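Local coordinates for protein CaaX farnesyltransferase beta subunit Ram1 (Aspergillus fumigatus, PDB 4L9P) that probably supplies the peptide-binding, zinc-binding half of a heterodimer that transfers farnesyl from farnesyl diphosphate to the cysteine of C-terminal CaaX sequences, at residues Ser402-Thr407 against Ser480-Phe485; Pro115-Gly120 against Val484-Asp489; Leu378-Leu383 against Gly398-Arg403. One frame throughout, in Å; residues are numbered along the deposited sequence. Where two conformers were deposited one is given.

How the contacts relate
The segment 480-485 joins the three contacts. Contact 1 sets it against the first turn of helix 403-413; contact 2 continues from its last two residues, Val484 and Phe485, to the 115-120 turn, and the centres of contacts 1 and 2 are about 11 Å apart. Contact 3, its centre about 13 Å from that of contact 1, shares Ser402 and Arg403 and ties the preceding loop back to helix 375-384. A probable hydrogen bond from Asn399 ND2 to Asp481 OD2 (3.1 Å) connects contacts 1 and 3 directly. The centres of contacts 2 and 3 are about 23 Å apart, yet they touch where Phe485 CE2 lies 4.0 Å from Arg403 NH1. All three lie away from the zinc ion and the isoprenoid-analogue pocket.

Contact 1. Residues Ser402-Thr407 against Ser480-Phe485; sequences SREGLT and SDIGVF
Arg403 and Asp481 form a salt bridge within the alpha-alpha toroid, where the start of helix 403-413 meets 480-485, part of the loop before helix 502-513. Ser402 is the N-cap: its OG accepts from Gly405 N. From there the arginine runs across the loop backbone. Arg403 CB lies 3.7 Å from Ile482 O, and CG and CD pass alongside Asp481 OD1. The chain then bends at chi3 (-59°), which brings Arg403 NE to Asp481 OD1 at 2.8 Å. That bond is nearly straight (167°), in the guanidinium plane and on the syn side but out of the carboxylate plane; the two planes stand 89° apart. Arg403 NH2 adds a weak bond to Asp481 O at 3.2 Å, and another to Asp481 OD1. Beyond CZ, NH1 passes Gly483 CA and is hydrogen-bonded to Val444 O of helix 431-444. The bonds of NE and NH1 together fix the orientation of the head. Ile482 O lies over the centre of one guanidinium face. Two waters bridge the segments: one accepts from Arg403 N and probably donates to Asp481 OD1, the other accepts from Glu404 N and Ile482 N and donates to Ser480 O.

The next residues of the helix make the apolar side. Glu404 lies side by side with Ile482, its OE1 3.6 Å from Ile482 CD1, while OE2 forms a salt bridge with Arg408. The aliphatic part of Glu404 crosses Val484 at about a right angle, with Glu404 CG 3.8 Å from Val484 CG1. The other valine branch, Val484 CG2, sits 3.6 Å from Thr407 CB. Thr407 OG1 turns back on its own helix, reaching Arg403 O at 2.8 Å from the face of that carbonyl opposite to Thr407 N.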
loop_
_atom_site.group_PDB
_atom_site.type_symbol
_atom_site.label_atom_id
_atom_site.label_comp_id
_atom_site.label_asym_id
_atom_site.label_seq_id
_atom_site.Cartn_x
_atom_site.Cartn_y
_atom_site.Cartn_z
ATOM N N SER B 402 13.134 5.420 12.999
ATOM C CA SER B 402 12.990 5.993 14.338
ATOM C C SER B 402 11.690 5.548 14.983
ATOM O O SER B 402 10.599 6.074 14.680
ATOM C CB SER B 402 13.051 7.540 14.263
ATOM O OG SER B 402 12.780 8.065 15.568
ATOM N N ARG B 403 11.792 4.632 15.950
ATOM C CA ARG B 403 10.608 4.247 16.715
ATOM C C ARG B 403 10.079 5.414 17.551
ATOM O O ARG B 403 8.862 5.582 17.697
ATOM C CB ARG B 403 10.918 3.030 17.618
ATOM C CG ARG B 403 11.135 1.716 16.840
ATOM C CD ARG B 403 11.290 0.480 17.863
ATOM N NE ARG B 403 12.368 0.605 18.787
ATOM C CZ ARG B 403 12.255 0.535 20.101
ATOM N NH1 ARG B 403 11.074 0.237 20.732
ATOM N NH2 ARG B 403 13.358 0.674 20.810
ATOM N N GLU B 404 10.989 6.243 18.052
ATOM C CA GLU B 404 10.580 7.416 18.826
ATOM C C GLU B 404 9.703 8.314 17.930
ATOM O O GLU B 404 8.654 8.762 18.366
ATOM C CB GLU B 404 11.829 8.217 19.267
ATOM C CG GLU B 404 11.442 9.555 19.892
ATOM C CD GLU B 404 12.582 10.357 20.495
ATOM O OE1 GLU B 404 13.745 9.951 20.311
ATOM O OE2 GLU B 404 12.273 11.337 21.219
ATOM N N GLY B 405 10.200 8.632 16.727
ATOM C CA GLY B 405 9.422 9.516 15.851
ATOM C C GLY B 405 8.029 8.989 15.547
ATOM O O GLY B 405 7.024 9.704 15.626
ATOM N N LEU B 406 7.948 7.698 15.234
ATOM C CA LEU B 406 6.645 7.141 14.888
ATOM C C LEU B 406 5.695 7.176 16.065
ATOM O O LEU B 406 4.502 7.440 15.941
ATOM C CB LEU B 406 6.825 5.721 14.334
ATOM C CG LEU B 406 5.525 5.078 13.904
ATOM C CD1 LEU B 406 4.866 5.890 12.785
ATOM C CD2 LEU B 406 5.736 3.584 13.493
ATOM N N THR B 407 6.267 6.850 17.244
ATOM C CA THR B 407 5.467 6.818 18.445
ATOM C C THR B 407 4.946 8.224 18.814
ATOM O O THR B 407 3.772 8.392 19.187
ATOM C CB THR B 407 6.297 6.283 19.604
ATOM O OG1 THR B 407 6.680 4.944 19.283
ATOM C CG2 THR B 407 5.433 6.204 20.861
ATOM N N SER B 480 19.133 6.541 20.034
ATOM C CA SER B 480 18.643 6.546 18.643
ATOM C C SER B 480 17.555 5.511 18.382
ATOM O O SER B 480 16.842 5.613 17.377
ATOM C CB SER B 480 19.757 6.285 17.671
ATOM O OG SER B 480 20.200 4.934 17.706
ATOM N N ASP B 481 17.477 4.505 19.237
ATOM C CA ASP B 481 16.489 3.436 19.055
ATOM C C ASP B 481 15.812 3.139 20.367
ATOM O O ASP B 481 16.199 2.218 21.094
ATOM C CB ASP B 481 17.134 2.201 18.429
ATOM C CG ASP B 481 16.139 1.093 18.178
ATOM O OD1 ASP B 481 14.928 1.359 17.993
ATOM O OD2 ASP B 481 16.570 -0.074 18.168
ATOM N N ILE B 482 14.801 3.954 20.685
ATOM C CA ILE B 482 14.184 3.881 21.999
ATOM C C ILE B 482 12.677 3.787 21.956
ATOM O O ILE B 482 11.996 4.170 20.940
ATOM C CB ILE B 482 14.557 5.091 22.879
ATOM C CG1 ILE B 482 14.240 6.407 22.135
ATOM C CG2 ILE B 482 16.018 5.006 23.335
ATOM C CD1 ILE B 482 14.404 7.711 23.030
ATOM N N GLY B 483 12.147 3.221 23.024
ATOM C CA GLY B 483 10.723 3.059 23.177
ATOM C C GLY B 483 10.197 4.161 24.059
ATOM O O GLY B 483 10.442 4.170 25.278
ATOM N N VAL B 484 9.476 5.115 23.462
ATOM C CA VAL B 484 9.006 6.325 24.177
ATOM C C VAL B 484 7.533 6.270 24.528
ATOM O O VAL B 484 6.984 7.192 25.141
ATOM C CB VAL B 484 9.350 7.643 23.420
ATOM C CG1 VAL B 484 10.842 7.704 23.171
ATOM C CG2 VAL B 484 8.613 7.712 22.036
ATOM N N PHE B 485 6.877 5.164 24.170
ATOM C CA PHE B 485 5.573 4.828 24.786
ATOM C C PHE B 485 5.849 4.408 26.264
ATOM O O PHE B 485 6.979 4.085 26.618
ATOM C CB PHE B 485 4.953 3.646 24.001
ATOM C CG PHE B 485 5.894 2.499 23.832
ATOM C CD1 PHE B 485 5.982 1.495 24.810
ATOM C CD2 PHE B 485 6.721 2.419 22.710
ATOM C CE1 PHE B 485 6.940 0.459 24.707
ATOM C CE2 PHE B 485 7.687 1.389 22.594
ATOM C CZ PHE B 485 7.777 0.403 23.599
HETATM O O HOH W 1 14.335 3.477 16.419
HETATM O O HOH W 2 13.937 5.742 18.273
#

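Contact 2. Residues Pro115-Gly120 against Val484-Asp489; sequences PFNKYG and VFTEND
Asn117 heads an Asx turn nested in a type I beta turn (Asn117 to Gly120), and its side chain fastens the loop between helices 89-105 and 126-135 to the 484-489 part of the loop before helix 502-513. Two groups of one amide do separate work. Asn117 OD1 accepts from Tyr119 N at 2.8 Å, the donor standing well above the carbonyl plane, and also from Ile121 N. Asn117 ND2 points across the contact to Val484 O at 2.8 Å, a bent bond with an N-H...O angle of 132°. With both ends of the amide engaged, its rotation is fixed. With chi1 at 69° CG is tucked over the backbone, so that OD1 reaches back to Tyr119 N while ND2 faces Val484 O.

Beside it, Thr486 CG2 packs against Asn117 CB at 3.5 Å. The loop is braced on its own side by Asp489 OD2, which accepts from Thr486 N at 2.9 Å. Tyr119, whose OH is bonded to Gly477 O, offers a ring face to Val484 in a CH-pi contact: Val484 CG1 sits 3.6 Å from the Tyr119 ring centroid and only 5° off the normal.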
loop_
_atom_site.group_PDB
_atom_site.type_symbol
_atom_site.label_atom_id
_atom_site.label_comp_id
_atom_site.label_asym_id
_atom_site.label_seq_id
_atom_site.Cartn_x
_atom_site.Cartn_y
_atom_site.Cartn_z
ATOM N N PRO B 115 -2.215 11.354 30.979
ATOM C CA PRO B 115 -0.953 11.921 31.459
ATOM C C PRO B 115 0.141 11.918 30.423
ATOM O O PRO B 115 0.192 11.066 29.493
ATOM C CB PRO B 115 -0.537 10.952 32.581
ATOM C CG PRO B 115 -1.169 9.662 32.155
ATOM C CD PRO B 115 -2.467 10.006 31.519
ATOM N N PHE B 116 1.005 12.906 30.545
ATOM C CA PHE B 116 2.174 13.006 29.679
ATOM C C PHE B 116 3.351 12.327 30.309
ATOM O O PHE B 116 3.657 12.579 31.482
ATOM C CB PHE B 116 2.513 14.451 29.358
ATOM C CG PHE B 116 1.475 15.150 28.561
ATOM C CD1 PHE B 116 0.317 15.652 29.171
ATOM C CD2 PHE B 116 1.652 15.321 27.197
ATOM C CE1 PHE B 116 -0.658 16.312 28.411
ATOM C CE2 PHE B 116 0.685 15.991 26.424
ATOM C CZ PHE B 116 -0.484 16.462 27.033
ATOM N N ASN B 117 4.027 11.451 29.576
ATOM C CA ASN B 117 5.135 10.684 30.138
ATOM C C ASN B 117 6.455 11.451 30.194
ATOM O O ASN B 117 6.484 12.640 29.857
ATOM C CB ASN B 117 5.273 9.317 29.407
ATOM C CG ASN B 117 5.748 9.449 27.961
ATOM O OD1 ASN B 117 6.341 10.425 27.592
ATOM N ND2 ASN B 117 5.483 8.425 27.167
ATOM N N LYS B 118 7.541 10.778 30.573
ATOM C CA LYS B 118 8.814 11.460 30.744
ATOM C C LYS B 118 9.416 11.985 29.460
ATOM O O LYS B 118 10.327 12.812 29.467
ATOM C CB LYS B 118 9.809 10.546 31.465
ATOM C CG LYS B 118 10.078 9.243 30.727
ATOM C CD LYS B 118 10.915 8.298 31.582
ATOM C CE LYS B 118 11.152 7.005 30.781
ATOM N NZ LYS B 118 11.603 5.812 31.593
ATOM N N TYR B 119 8.884 11.462 28.342
ATOM C CA TYR B 119 9.320 11.930 27.023
ATOM C C TYR B 119 8.355 12.989 26.492
ATOM O O TYR B 119 8.522 13.417 25.322
ATOM C CB TYR B 119 9.340 10.751 26.016
ATOM C CG TYR B 119 10.461 9.771 26.268
ATOM C CD1 TYR B 119 11.799 10.089 25.911
ATOM C CD2 TYR B 119 10.208 8.516 26.875
ATOM C CE1 TYR B 119 12.837 9.175 26.137
ATOM C CE2 TYR B 119 11.228 7.611 27.096
ATOM C CZ TYR B 119 12.534 7.936 26.721
ATOM O OH TYR B 119 13.566 7.029 26.944
ATOM N N GLY B 120 7.405 13.443 27.301
ATOM C CA GLY B 120 6.527 14.533 26.911
ATOM C C GLY B 120 5.354 14.063 26.061
ATOM O O GLY B 120 4.700 14.907 25.436
ATOM N N VAL B 484 9.476 5.115 23.462
ATOM C CA VAL B 484 9.006 6.325 24.177
ATOM C C VAL B 484 7.533 6.270 24.528
ATOM O O VAL B 484 6.984 7.192 25.141
ATOM C CB VAL B 484 9.350 7.643 23.420
ATOM C CG1 VAL B 484 10.842 7.704 23.171
ATOM C CG2 VAL B 484 8.613 7.712 22.036
ATOM N N PHE B 485 6.877 5.164 24.170
ATOM C CA PHE B 485 5.573 4.828 24.786
ATOM C C PHE B 485 5.849 4.408 26.264
ATOM O O PHE B 485 6.979 4.085 26.618
ATOM C CB PHE B 485 4.953 3.646 24.001
ATOM C CG PHE B 485 5.894 2.499 23.832
ATOM C CD1 PHE B 485 5.982 1.495 24.810
ATOM C CD2 PHE B 485 6.721 2.419 22.710
ATOM C CE1 PHE B 485 6.940 0.459 24.707
ATOM C CE2 PHE B 485 7.687 1.389 22.594
ATOM C CZ PHE B 485 7.777 0.403 23.599
ATOM N N THR B 486 4.788 4.355 27.030
ATOM C CA THR B 486 4.929 3.732 28.382
ATOM C C THR B 486 4.462 2.276 28.290
ATOM O O THR B 486 3.751 1.860 27.332
ATOM C CB THR B 486 4.032 4.421 29.419
ATOM O OG1 THR B 486 2.656 4.062 29.179
ATOM C CG2 THR B 486 4.257 5.933 29.459
ATOM N N GLU B 487 4.801 1.450 29.290
ATOM C CA GLU B 487 4.257 0.087 29.272
ATOM C C GLU B 487 2.755 0.053 29.438
ATOM O O GLU B 487 2.118 -0.861 28.954
ATOM C CB GLU B 487 4.963 -0.773 30.336
ATOM C CG GLU B 487 6.416 -1.067 29.867
ATOM C CD GLU B 487 6.400 -1.956 28.643
ATOM O OE1 GLU B 487 5.458 -2.791 28.528
ATOM O OE2 GLU B 487 7.316 -1.809 27.792
ATOM N N ASN B 488 2.177 1.087 30.058
ATOM C CA ASN B 488 0.733 1.216 30.109
ATOM C C ASN B 488 0.113 1.352 28.701
ATOM O O ASN B 488 -1.078 1.075 28.541
ATOM C CB ASN B 488 0.319 2.423 30.928
ATOM C CG ASN B 488 0.069 2.101 32.397
ATOM O OD1 ASN B 488 0.384 1.016 32.891
ATOM N ND2 ASN B 488 -0.549 3.058 33.063
ATOM N N ASP B 489 0.905 1.772 27.716
ATOM C CA ASP B 489 0.410 1.916 26.306
ATOM C C ASP B 489 0.611 0.595 25.528
ATOM O O ASP B 489 0.401 0.595 24.302
ATOM C CB ASP B 489 1.246 3.001 25.602
ATOM C CG ASP B 489 1.122 4.370 26.231
ATOM O OD1 ASP B 489 0.049 4.713 26.836
ATOM O OD2 ASP B 489 2.108 5.138 26.103
#

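Contact 3. Residues Leu378-Leu383 against Gly398-Arg403; sequences LVQAAL and GNLYSR
A side-chain amide of one helix grips the loop leading to the next: Gln380 of helix 375-384 reaches the 398-403 segment, which runs into helix 403-413, and bonds to Leu400 and Asn399. The evidence is two hydrogen bonds from opposite ends of the same amide. Leu400 N donates to Gln380 OE1 at 2.8 Å with an N-H...O angle of 160°, meeting the oxygen from above its carbonyl plane. Gln380 NE2 donates to Asn399 OD1 at 3.3 Å, a longer bond tilted from both amide planes, which are turned 51° against each other. The glutamine chain stays extended beyond CG (chi2 166°), which carries the amide away from the helix and onto the loop. There Gln380 CD comes to 3.1 Å from Gly398 O, a close approach without a hydrogen bond: that carbonyl is near both amide ends and bonds to neither. Asn399 ND2 in turn probably bonds to Asp481 OD2, tying this loop to 480-485.

One turn further along the helix, Leu383 CD1 packs on Leu400 CD1 at 3.9 Å, the two side chains meeting at their methyl ends. Leu342 of helix 338-346 also touches Leu400, and Tyr348 of the alpha subunit Ram2 packs on both leucines, so this apolar pair belongs to the subunit interface as well. Gln380 OE1 lies near the plane of the Tyr401 ring, at its edge, 4.2 Å from Tyr401 CD1; the ring itself stacks with Trp376. A helix thus holds the loop that follows it, just before helix 403-413, capped by Ser402, in the connection between consecutive helices of the prenyltransferase alpha-alpha toroid.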
loop_
_atom_site.group_PDB
_atom_site.type_symbol
_atom_site.label_atom_id
_atom_site.label_comp_id
_atom_site.label_asym_id
_atom_site.label_seq_id
_atom_site.Cartn_x
_atom_site.Cartn_y
_atom_site.Cartn_z
ATOM N N LEU B 378 9.935 -6.987 8.038
ATOM C CA LEU B 378 10.152 -7.870 6.872
ATOM C C LEU B 378 11.534 -7.598 6.290
ATOM O O LEU B 378 12.315 -8.546 6.029
ATOM C CB LEU B 378 9.081 -7.618 5.778
ATOM C CG LEU B 378 7.669 -7.841 6.327
ATOM C CD1 LEU B 378 6.633 -7.526 5.180
ATOM C CD2 LEU B 378 7.404 -9.225 6.915
ATOM N N VAL B 379 11.893 -6.312 6.081
ATOM C CA VAL B 379 13.200 -6.001 5.488
ATOM C C VAL B 379 14.304 -6.387 6.499
ATOM O O VAL B 379 15.365 -6.934 6.142
ATOM C CB VAL B 379 13.280 -4.498 5.115
ATOM C CG1 VAL B 379 14.769 -4.049 4.762
ATOM C CG2 VAL B 379 12.312 -4.259 3.917
ATOM N N GLN B 380 14.071 -6.073 7.775
ATOM C CA GLN B 380 15.077 -6.404 8.812
ATOM C C GLN B 380 15.315 -7.920 8.874
ATOM O O GLN B 380 16.472 -8.382 8.977
ATOM C CB GLN B 380 14.634 -5.801 10.118
ATOM C CG GLN B 380 14.869 -4.196 9.979
ATOM C CD GLN B 380 14.218 -3.259 10.994
ATOM O OE1 GLN B 380 14.339 -2.042 10.842
ATOM N NE2 GLN B 380 13.597 -3.794 12.035
ATOM N N ALA B 381 14.260 -8.715 8.709
ATOM C CA ALA B 381 14.447 -10.185 8.655
ATOM C C ALA B 381 15.223 -10.584 7.403
ATOM O O ALA B 381 15.983 -11.563 7.410
ATOM C CB ALA B 381 13.098 -10.901 8.661
ATOM N N ALA B 382 14.996 -9.877 6.287
ATOM C CA ALA B 382 15.736 -10.203 5.063
ATOM C C ALA B 382 17.234 -9.958 5.243
ATOM O O ALA B 382 18.041 -10.684 4.672
ATOM C CB ALA B 382 15.186 -9.416 3.856
ATOM N N LEU B 383 17.592 -8.968 6.074
ATOM C CA LEU B 383 18.981 -8.641 6.349
ATOM C C LEU B 383 19.557 -9.523 7.468
ATOM O O LEU B 383 20.757 -9.921 7.398
ATOM C CB LEU B 383 19.078 -7.189 6.816
ATOM C CG LEU B 383 18.688 -6.151 5.726
ATOM C CD1 LEU B 383 18.737 -4.732 6.258
ATOM C CD2 LEU B 383 19.534 -6.332 4.458
ATOM N N GLY B 398 18.981 -4.426 13.847
ATOM C CA GLY B 398 18.175 -3.581 14.720
ATOM C C GLY B 398 17.116 -2.851 13.874
ATOM O O GLY B 398 16.815 -3.208 12.724
ATOM N N ASN B 399 16.576 -1.774 14.437
ATOM C CA ASN B 399 15.545 -0.986 13.778
ATOM C C ASN B 399 16.199 0.089 12.987
ATOM O O ASN B 399 17.005 0.848 13.535
ATOM C CB ASN B 399 14.622 -0.395 14.822
ATOM C CG ASN B 399 13.938 -1.461 15.576
ATOM O OD1 ASN B 399 13.275 -2.318 14.936
ATOM N ND2 ASN B 399 14.134 -1.501 16.924
ATOM N N LEU B 400 15.896 0.143 11.698
ATOM C CA LEU B 400 16.539 1.066 10.786
ATOM C C LEU B 400 15.766 2.375 10.549
ATOM O O LEU B 400 16.104 3.109 9.656
ATOM C CB LEU B 400 16.868 0.339 9.455
ATOM C CG LEU B 400 17.894 -0.812 9.648
ATOM C CD1 LEU B 400 18.126 -1.469 8.263
ATOM C CD2 LEU B 400 19.207 -0.354 10.255
ATOM N N TYR B 401 14.738 2.625 11.349
ATOM C CA TYR B 401 13.904 3.816 11.309
ATOM C C TYR B 401 13.817 4.293 12.777
ATOM O O TYR B 401 14.348 3.639 13.687
ATOM C CB TYR B 401 12.478 3.517 10.777
ATOM C CG TYR B 401 11.705 2.589 11.673
ATOM C CD1 TYR B 401 11.931 1.234 11.696
ATOM C CD2 TYR B 401 10.699 3.108 12.480
ATOM C CE1 TYR B 401 11.218 0.376 12.546
ATOM C CE2 TYR B 401 9.937 2.257 13.322
ATOM C CZ TYR B 401 10.191 0.892 13.350
ATOM O OH TYR B 401 9.424 0.095 14.217
ATOM N N SER B 402 13.134 5.420 12.999
ATOM C CA SER B 402 12.990 5.993 14.338
ATOM C C SER B 402 11.690 5.548 14.983
ATOM O O SER B 402 10.599 6.074 14.680
ATOM C CB SER B 402 13.051 7.540 14.263
ATOM O OG SER B 402 12.780 8.065 15.568
ATOM N N ARG B 403 11.792 4.632 15.950
ATOM C CA ARG B 403 10.608 4.247 16.715
ATOM C C ARG B 403 10.079 5.414 17.551
ATOM O O ARG B 403 8.862 5.582 17.697
ATOM C CB ARG B 403 10.918 3.030 17.618
ATOM C CG ARG B 403 11.135 1.716 16.840
ATOM C CD ARG B 403 11.290 0.480 17.863
ATOM N NE ARG B 403 12.368 0.605 18.787
ATOM C CZ ARG B 403 12.255 0.535 20.101
ATOM N NH1 ARG B 403 11.074 0.237 20.732
ATOM N NH2 ARG B 403 13.358 0.674 20.810
#